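Local structure of aminotransferase, class I and II (Erwinia tasmaniensis, 5Z0Q) at residues L297-L300 and R301-D305; T180-R183 and R184-E188; E79-E82 and S83-W87. The protein belongs to the class I and II aminotransferases, a family of pyridoxal-5'-phosphate-dependent enzymes, and holds pyridoxal-5'-phosphate in a pocket. All blocks are in the same frame, centred on the assembly; numbering follows the deposited sequence.

Overall arrangement
All three contacts are local, made within one turn or so of a helix, and each is partly buried; contact 2 is a helix beginning, contact 1 a helix middle and contact 3 a helix end. Contact 1 lies on helix 290-313, and contact 3, some 24 Å away between centres, packs against its start. Contacts 2 and 3 both sit beside the large mixed sheet, whereas contact 1 faces helix 371-385. Chemistry follows position: contact 1 pairs opposite charges and turns amide and phenol toward helix 371-385 and the loop before it, contact 2 ties off a helix start with a carboxylate, and contact 3 uses sulfur, rings and a methylene of one arginine laid on the guanidinium of another.

Contact 1: residues L297-L300 and R301-D305; sequences LDYL and RANRD
The carbonyl oxygens of Leu-297 to Leu-300 accept the amide N-H groups of Arg-301 to Arg-304, the i to i+4 bonding of an alpha helix, here the middle of helix 290-313. The shortest of these bonds is Arg-304 N to Leu-300 O at 2.7 Å. The longest is Ala-302 N to Asp-298 O at 3.2 Å. On the outer flank Asp-298 and Arg-301 form an i to i+3 salt bridge, OD1 to NH2 2.6 Å. The two side chains run alongside each other in the same direction, and OD1 comes to the guanidinium edge near its plane although the two planes are turned 46° apart. Arg-301 is long enough to double back: its chain leaves straight and then bends at chi3 (45°), which places Leu-297 O over one guanidinium face. The flank facing helix 371-385 carries Tyr-299 and Asn-303, whose ring and amide meet at a slant, CE2 to ND2 3.6 Å. The phenol of Tyr-299 is long enough for its OH to bond to Arg-371 N at the start of that helix, and the Asn-303 amide can offer N-H to carbonyls, its ND2 making weak bonds to Phe-367 O and Cys-369 O. Arg-304 NH1 bonds to Pro-322 O, while its NE and NH2 form a side-on salt bridge with one oxygen, Asp-305 OD1, each at 3.1 Å and in the guanidinium plane.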
loop_
_atom_site.group_PDB
_atom_site.type_symbol
_atom_site.label_atom_id
_atom_site.label_comp_id
_atom_site.label_asym_id
_atom_site.label_seq_id
_atom_site.Cartn_x
_atom_site.Cartn_y
_atom_site.Cartn_z
ATOM N N LEU A 297 -28.132 -5.581 -1.069
ATOM C CA LEU A 297 -28.393 -6.966 -1.449
ATOM C C LEU A 297 -29.744 -7.104 -2.139
ATOM O O LEU A 297 -29.859 -7.800 -3.155
ATOM C CB LEU A 297 -28.323 -7.872 -0.221
ATOM C CG LEU A 297 -26.987 -7.917 0.524
ATOM C CD1 LEU A 297 -27.046 -8.910 1.675
ATOM C CD2 LEU A 297 -25.850 -8.254 -0.427
ATOM N N ASP A 298 -30.778 -6.451 -1.602
ATOM C CA ASP A 298 -32.087 -6.491 -2.245
ATOM C C ASP A 298 -32.036 -5.854 -3.627
ATOM O O ASP A 298 -32.649 -6.357 -4.576
ATOM C CB ASP A 298 -33.126 -5.791 -1.369
ATOM C CG ASP A 298 -33.264 -6.431 0.001
ATOM O OD1 ASP A 298 -32.966 -7.637 0.130
ATOM O OD2 ASP A 298 -33.675 -5.727 0.948
ATOM N N TYR A 299 -31.303 -4.748 -3.760
ATOM C CA TYR A 299 -31.179 -4.091 -5.056
ATOM C C TYR A 299 -30.382 -4.946 -6.034
ATOM O O TYR A 299 -30.727 -5.029 -7.218
ATOM C CB TYR A 299 -30.525 -2.721 -4.882
ATOM C CG TYR A 299 -30.683 -1.797 -6.070
ATOM C CD1 TYR A 299 -31.799 -0.981 -6.193
ATOM C CD2 TYR A 299 -29.712 -1.734 -7.060
ATOM C CE1 TYR A 299 -31.948 -0.132 -7.271
ATOM C CE2 TYR A 299 -29.853 -0.886 -8.144
ATOM C CZ TYR A 299 -30.973 -0.087 -8.243
ATOM O OH TYR A 299 -31.122 0.759 -9.317
ATOM N N LEU A 300 -29.319 -5.597 -5.555
ATOM C CA LEU A 300 -28.503 -6.427 -6.434
ATOM C C LEU A 300 -29.218 -7.714 -6.820
ATOM O O LEU A 300 -29.024 -8.216 -7.932
ATOM C CB LEU A 300 -27.162 -6.741 -5.773
ATOM C CG LEU A 300 -26.156 -5.589 -5.720
ATOM C CD1 LEU A 300 -24.859 -6.030 -5.061
ATOM C CD2 LEU A 300 -25.893 -5.041 -7.114
ATOM N N ARG A 301 -30.043 -8.267 -5.926
ATOM C CA ARG A 301 -30.803 -9.461 -6.284
ATOM C C ARG A 301 -31.830 -9.151 -7.365
ATOM O O ARG A 301 -32.029 -9.951 -8.287
ATOM C CB ARG A 301 -31.484 -10.056 -5.051
ATOM C CG ARG A 301 -32.453 -11.183 -5.385
ATOM C CD ARG A 301 -32.974 -11.898 -4.147
ATOM N NE ARG A 301 -33.385 -10.973 -3.095
ATOM C CZ ARG A 301 -32.793 -10.887 -1.908
ATOM N NH1 ARG A 301 -31.770 -11.680 -1.616
ATOM N NH2 ARG A 301 -33.229 -10.015 -1.008
ATOM N N ALA A 302 -32.486 -7.991 -7.273
ATOM C CA ALA A 302 -33.418 -7.591 -8.321
ATOM C C ALA A 302 -32.695 -7.369 -9.643
ATOM O O ALA A 302 -33.200 -7.746 -10.707
ATOM C CB ALA A 302 -34.173 -6.331 -7.899
ATOM N N ASN A 303 -31.505 -6.762 -9.595
ATOM C CA ASN A 303 -30.701 -6.613 -10.804
ATOM C C ASN A 303 -30.225 -7.965 -11.316
ATOM O O ASN A 303 -30.178 -8.195 -12.531
ATOM C CB ASN A 303 -29.509 -5.694 -10.535
ATOM C CG ASN A 303 -29.891 -4.227 -10.514
ATOM O OD1 ASN A 303 -31.067 -3.880 -10.406
ATOM N ND2 ASN A 303 -28.895 -3.355 -10.617
ATOM N N ARG A 304 -29.870 -8.874 -10.405
ATOM C CA ARG A 304 -29.392 -10.191 -10.812
ATOM C C ARG A 304 -30.495 -10.992 -11.494
ATOM O O ARG A 304 -30.267 -11.618 -12.536
ATOM C CB ARG A 304 -28.856 -10.949 -9.599
ATOM C CG ARG A 304 -28.350 -12.341 -9.919
ATOM C CD ARG A 304 -28.331 -13.212 -8.676
ATOM N NE ARG A 304 -29.678 -13.501 -8.191
ATOM C CZ ARG A 304 -29.948 -14.295 -7.159
ATOM N NH1 ARG A 304 -28.963 -14.885 -6.497
ATOM N NH2 ARG A 304 -31.204 -14.500 -6.791
ATOM N N ASP A 305 -31.699 -10.987 -10.913
ATOM C CA ASP A 305 -32.799 -11.759 -11.483
ATOM C C ASP A 305 -33.186 -11.251 -12.865
ATOM O O ASP A 305 -33.595 -12.040 -13.724
ATOM C CB ASP A 305 -34.006 -11.723 -10.545
ATOM C CG ASP A 305 -33.742 -12.426 -9.228
ATOM O OD1 ASP A 305 -32.625 -12.956 -9.047
ATOM O OD2 ASP A 305 -34.651 -12.451 -8.373
#

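Contact 2: residues T180-R183 and R184-E188; sequences TVYR and RKELE
Arg-183 O accepts Leu-187 N at 3.0 Å, the first full turn of helix 184-197, and takes a weak bond from Glu-186 N; the chain before it, from Thr-180, is an extended loop. Arg-183 is the N-cap, and the motif is the half of a capping box in which the third helical residue reaches back to the N-cap amide: Arg-183 N points almost straight (178°) at Glu-186 OE2, 3.0 Å away. Glutamate suits this place because it is long enough to span the turn, and its negative charge probably interacts well with the helix start. Its CG stands anti to the carbonyl carbon (chi1 -44°) and the chain then runs extended, bringing the anti lone pair of OE2 to the amide. The same oxygen forms a salt bridge with Arg-150 NH2. Tyr-182 crosses Glu-186 at about a right angle, with CD1 4.0 Å from OE2. Tyr-182 also packs on Leu-187, the pair of residues flanking the cap that defines a hydrophobic staple. Arg-183 runs alongside Glu-186 with its aliphatic part, but its NH2 goes to Glu-323 OE2 in a salt bridge. Leu-187 also touches Asn-173, whose OD1 accepts Tyr-182 N. The apolar link itself is Tyr-182 CB against Leu-187 CD2, 3.9 Å apart.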
loop_
_atom_site.group_PDB
_atom_site.type_symbol
_atom_site.label_atom_id
_atom_site.label_comp_id
_atom_site.label_asym_id
_atom_site.label_seq_id
_atom_site.Cartn_x
_atom_site.Cartn_y
_atom_site.Cartn_z
ATOM N N THR A 180 -20.315 -18.775 -7.136
ATOM C CA THR A 180 -20.799 -19.918 -6.377
ATOM C C THR A 180 -20.489 -19.750 -4.895
ATOM O O THR A 180 -19.356 -19.433 -4.519
ATOM C CB THR A 180 -20.167 -21.208 -6.899
ATOM O OG1 THR A 180 -20.560 -21.416 -8.261
ATOM C CG2 THR A 180 -20.609 -22.397 -6.058
ATOM N N VAL A 181 -21.501 -19.958 -4.060
ATOM C CA VAL A 181 -21.343 -20.014 -2.612
ATOM C C VAL A 181 -21.229 -21.484 -2.229
ATOM O O VAL A 181 -22.212 -22.230 -2.293
ATOM C CB VAL A 181 -22.512 -19.336 -1.886
ATOM C CG1 VAL A 181 -22.391 -19.536 -0.383
ATOM C CG2 VAL A 181 -22.567 -17.857 -2.233
ATOM N N TYR A 182 -20.031 -21.907 -1.833
ATOM C CA TYR A 182 -19.800 -23.315 -1.543
ATOM C C TYR A 182 -20.526 -23.735 -0.271
ATOM O O TYR A 182 -20.498 -23.032 0.743
ATOM C CB TYR A 182 -18.302 -23.594 -1.415
ATOM C CG TYR A 182 -17.558 -23.488 -2.726
ATOM C CD1 TYR A 182 -17.562 -24.539 -3.634
ATOM C CD2 TYR A 182 -16.856 -22.338 -3.057
ATOM C CE1 TYR A 182 -16.886 -24.447 -4.835
ATOM C CE2 TYR A 182 -16.176 -22.238 -4.257
ATOM C CZ TYR A 182 -16.195 -23.295 -5.142
ATOM O OH TYR A 182 -15.521 -23.198 -6.337
ATOM N N ARG A 183 -21.180 -24.893 -0.334
ATOM C CA ARG A 183 -21.917 -25.430 0.799
ATOM C C ARG A 183 -20.957 -26.089 1.788
ATOM O O ARG A 183 -19.751 -26.198 1.552
ATOM C CB ARG A 183 -22.979 -26.418 0.322
ATOM C CG ARG A 183 -24.041 -25.811 -0.584
ATOM C CD ARG A 183 -24.874 -24.767 0.141
ATOM N NE ARG A 183 -25.990 -24.305 -0.678
ATOM C CZ ARG A 183 -25.919 -23.294 -1.539
ATOM N NH1 ARG A 183 -24.781 -22.632 -1.694
ATOM N NH2 ARG A 183 -26.986 -22.944 -2.245
ATOM N N ARG A 184 -21.509 -26.545 2.916
ATOM C CA ARG A 184 -20.671 -27.117 3.965
ATOM C C ARG A 184 -20.083 -28.458 3.542
ATOM O O ARG A 184 -18.927 -28.760 3.860
ATOM C CB ARG A 184 -21.473 -27.263 5.257
ATOM C CG ARG A 184 -20.614 -27.531 6.478
ATOM C CD ARG A 184 -21.389 -27.336 7.770
ATOM N NE ARG A 184 -20.503 -27.409 8.928
ATOM C CZ ARG A 184 -19.907 -26.357 9.479
ATOM N NH1 ARG A 184 -20.105 -25.143 8.982
ATOM N NH2 ARG A 184 -19.112 -26.517 10.528
ATOM N N LYS A 185 -20.862 -29.274 2.826
ATOM C CA LYS A 185 -20.349 -30.558 2.359
ATOM C C LYS A 185 -19.248 -30.377 1.322
ATOM O O LYS A 185 -18.312 -31.182 1.265
ATOM C CB LYS A 185 -21.486 -31.403 1.780
ATOM C CG LYS A 185 -22.548 -31.804 2.795
ATOM C CD LYS A 185 -22.090 -32.970 3.659
ATOM C CE LYS A 185 -22.000 -34.255 2.850
ATOM N NZ LYS A 185 -21.697 -35.434 3.708
ATOM N N GLU A 186 -19.338 -29.328 0.504
ATOM C CA GLU A 186 -18.320 -29.088 -0.511
ATOM C C GLU A 186 -17.038 -28.545 0.106
ATOM O O GLU A 186 -15.938 -28.873 -0.352
ATOM C CB GLU A 186 -18.854 -28.128 -1.573
ATOM C CG GLU A 186 -20.275 -28.439 -2.020
ATOM C CD GLU A 186 -20.736 -27.558 -3.164
ATOM O OE1 GLU A 186 -20.744 -28.037 -4.316
ATOM O OE2 GLU A 186 -21.086 -26.385 -2.910
ATOM N N LEU A 187 -17.158 -27.716 1.146
ATOM C CA LEU A 187 -15.969 -27.214 1.829
ATOM C C LEU A 187 -15.253 -28.328 2.580
ATOM O O LEU A 187 -14.018 -28.384 2.591
ATOM C CB LEU A 187 -16.348 -26.081 2.781
ATOM C CG LEU A 187 -16.753 -24.758 2.127
ATOM C CD1 LEU A 187 -17.229 -23.763 3.172
ATOM C CD2 LEU A 187 -15.593 -24.183 1.326
ATOM N N GLU A 188 -16.011 -29.224 3.217
ATOM C CA GLU A 188 -15.391 -30.347 3.913
ATOM C C GLU A 188 -14.733 -31.313 2.938
ATOM O O GLU A 188 -13.798 -32.029 3.314
ATOM C CB GLU A 188 -16.426 -31.069 4.774
ATOM C CG GLU A 188 -16.950 -30.232 5.932
ATOM C CD GLU A 188 -17.916 -30.993 6.820
ATOM O OE1 GLU A 188 -18.308 -32.120 6.447
ATOM O OE2 GLU A 188 -18.279 -30.465 7.893
#

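Contact 3: residues E79-E82 and S83-W87; sequences ERME and SRFGW
Arg-84 lies one turn beyond Arg-80, near the C-terminal end of helix 71-83, and its side chain can be followed outward over two flat groups. Its amide bonds to Arg-80 O at 3.0 Å. CB lies 3.3 Å from that same Arg-80 O and sits over the centre of the Phe-85 ring, 4.0 Å above the plane; CG also passes near the oxygen. CD then lies over the middle of the Arg-80 guanidinium, 3.8 Å above it, a methylene resting on a flat cation. NE follows at 3.9 Å from Arg-80 NH1; the two guanidinium planes are 41° apart, and these like charges lie close. The closeness is probably eased by Asp-209 OD1, which forms a salt bridge with Arg-80 NH2. An extended chain in both arginines makes such an overlap possible. Ser-83, a small residue, adds a second bond to this last turn: its OG, at chi1 61°, folds back to Glu-79 O at 2.7 Å, and its own amide reaches that oxygen from the opposite face of the carbonyl plane. On another side of the helix, Met-81 bends so that SD comes beside the Phe-85 ring, a Met-aromatic contact 4.6 Å from SD to the ring centroid, at a slant. Gly-86, with its positive phi, lets the chain turn out of the helix, and Trp-87 N then makes a weak bond of 2.9 Å to Met-81 O. Around this helix end, Phe-85 meets His-218 edge-to-face and Trp-87 rests on Pro-220. Arg-80 leans on Leu-293 and the Arg-84 side chain touches Gln-290, both at the start of helix 290-313, while Met-81 and Trp-87 pack on Met-236 and Thr-234 of strand 232-236 in the large sheet.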
loop_
_atom_site.group_PDB
_atom_site.type_symbol
_atom_site.label_atom_id
_atom_site.label_comp_id
_atom_site.label_asym_id
_atom_site.label_seq_id
_atom_site.Cartn_x
_atom_site.Cartn_y
_atom_site.Cartn_z
ATOM N N GLU A 79 -16.020 -9.362 16.040
ATOM C CA GLU A 79 -17.451 -9.459 16.311
ATOM C C GLU A 79 -18.228 -9.882 15.073
ATOM O O GLU A 79 -19.235 -10.590 15.184
ATOM C CB GLU A 79 -17.981 -8.124 16.837
ATOM C CG GLU A 79 -17.559 -7.794 18.260
ATOM C CD GLU A 79 -18.095 -6.454 18.729
ATOM O OE1 GLU A 79 -18.574 -5.672 17.881
ATOM O OE2 GLU A 79 -18.040 -6.183 19.948
ATOM N N ARG A 80 -17.778 -9.466 13.889
ATOM C CA ARG A 80 -18.495 -9.813 12.667
ATOM C C ARG A 80 -18.311 -11.284 12.312
ATOM O O ARG A 80 -19.266 -11.950 11.899
ATOM C CB ARG A 80 -18.033 -8.920 11.517
ATOM C CG ARG A 80 -18.831 -9.100 10.238
ATOM C CD ARG A 80 -18.396 -8.112 9.169
ATOM N NE ARG A 80 -19.266 -8.169 7.999
ATOM C CZ ARG A 80 -20.416 -7.510 7.892
ATOM N NH1 ARG A 80 -20.838 -6.740 8.887
ATOM N NH2 ARG A 80 -21.145 -7.623 6.791
ATOM N N MET A 81 -17.094 -11.811 12.472
ATOM C CA MET A 81 -16.843 -13.201 12.108
ATOM C C MET A 81 -17.522 -14.170 13.067
ATOM O O MET A 81 -17.814 -15.310 12.688
ATOM C CB MET A 81 -15.340 -13.472 12.058
ATOM C CG MET A 81 -14.604 -12.594 11.067
ATOM S SD MET A 81 -15.487 -12.470 9.502
ATOM C CE MET A 81 -15.111 -10.782 9.031
ATOM N N GLU A 82 -17.777 -13.744 14.302
ATOM C CA GLU A 82 -18.426 -14.620 15.269
ATOM C C GLU A 82 -19.945 -14.552 15.175
ATOM O O GLU A 82 -20.623 -15.564 15.380
ATOM C CB GLU A 82 -17.978 -14.261 16.690
ATOM C CG GLU A 82 -18.432 -15.250 17.754
ATOM C CD GLU A 82 -17.935 -14.883 19.142
ATOM O OE1 GLU A 82 -17.547 -13.715 19.351
ATOM O OE2 GLU A 82 -17.929 -15.769 20.024
ATOM N N SER A 83 -20.494 -13.377 14.866
ATOM C CA SER A 83 -21.943 -13.226 14.849
ATOM C C SER A 83 -22.539 -13.637 13.507
ATOM O O SER A 83 -23.621 -14.232 13.463
ATOM C CB SER A 83 -22.322 -11.782 15.178
ATOM O OG SER A 83 -21.783 -10.885 14.223
ATOM N N ARG A 84 -21.858 -13.330 12.403
ATOM C CA ARG A 84 -22.407 -13.589 11.079
ATOM C C ARG A 84 -21.965 -14.919 10.485
ATOM O O ARG A 84 -22.676 -15.467 9.635
ATOM C CB ARG A 84 -22.028 -12.454 10.123
ATOM C CG ARG A 84 -22.660 -11.128 10.492
ATOM C CD ARG A 84 -22.715 -10.184 9.307
ATOM N NE ARG A 84 -23.804 -9.224 9.458
ATOM C CZ ARG A 84 -25.054 -9.454 9.074
ATOM N NH1 ARG A 84 -25.372 -10.611 8.509
ATOM N NH2 ARG A 84 -25.989 -8.530 9.253
ATOM N N PHE A 85 -20.822 -15.457 10.908
ATOM C CA PHE A 85 -20.312 -16.692 10.333
ATOM C C PHE A 85 -19.998 -17.763 11.366
ATOM O O PHE A 85 -19.527 -18.841 10.986
ATOM C CB PHE A 85 -19.056 -16.408 9.495
ATOM C CG PHE A 85 -19.219 -15.263 8.536
ATOM C CD1 PHE A 85 -20.028 -15.384 7.419
ATOM C CD2 PHE A 85 -18.565 -14.061 8.755
ATOM C CE1 PHE A 85 -20.184 -14.330 6.537
ATOM C CE2 PHE A 85 -18.715 -13.002 7.876
ATOM C CZ PHE A 85 -19.525 -13.138 6.767
ATOM N N GLY A 86 -20.250 -17.510 12.649
ATOM C CA GLY A 86 -19.970 -18.484 13.686
ATOM C C GLY A 86 -18.508 -18.871 13.743
ATOM O O GLY A 86 -18.163 -20.051 13.625
ATOM N N TRP A 87 -17.637 -17.881 13.919
ATOM C CA TRP A 87 -16.195 -18.112 13.894
ATOM C C TRP A 87 -15.545 -17.123 14.850
ATOM O O TRP A 87 -15.449 -15.931 14.537
ATOM C CB TRP A 87 -15.646 -17.952 12.479
ATOM C CG TRP A 87 -14.212 -18.354 12.330
ATOM C CD1 TRP A 87 -13.545 -19.297 13.056
ATOM C CD2 TRP A 87 -13.264 -17.817 11.401
ATOM N NE1 TRP A 87 -12.241 -19.383 12.633
ATOM C CE2 TRP A 87 -12.043 -18.485 11.617
ATOM C CE3 TRP A 87 -13.329 -16.835 10.407
ATOM C CZ2 TRP A 87 -10.896 -18.203 10.878
ATOM C CZ3 TRP A 87 -12.190 -16.558 9.671
ATOM C CH2 TRP A 87 -10.990 -17.240 9.910
#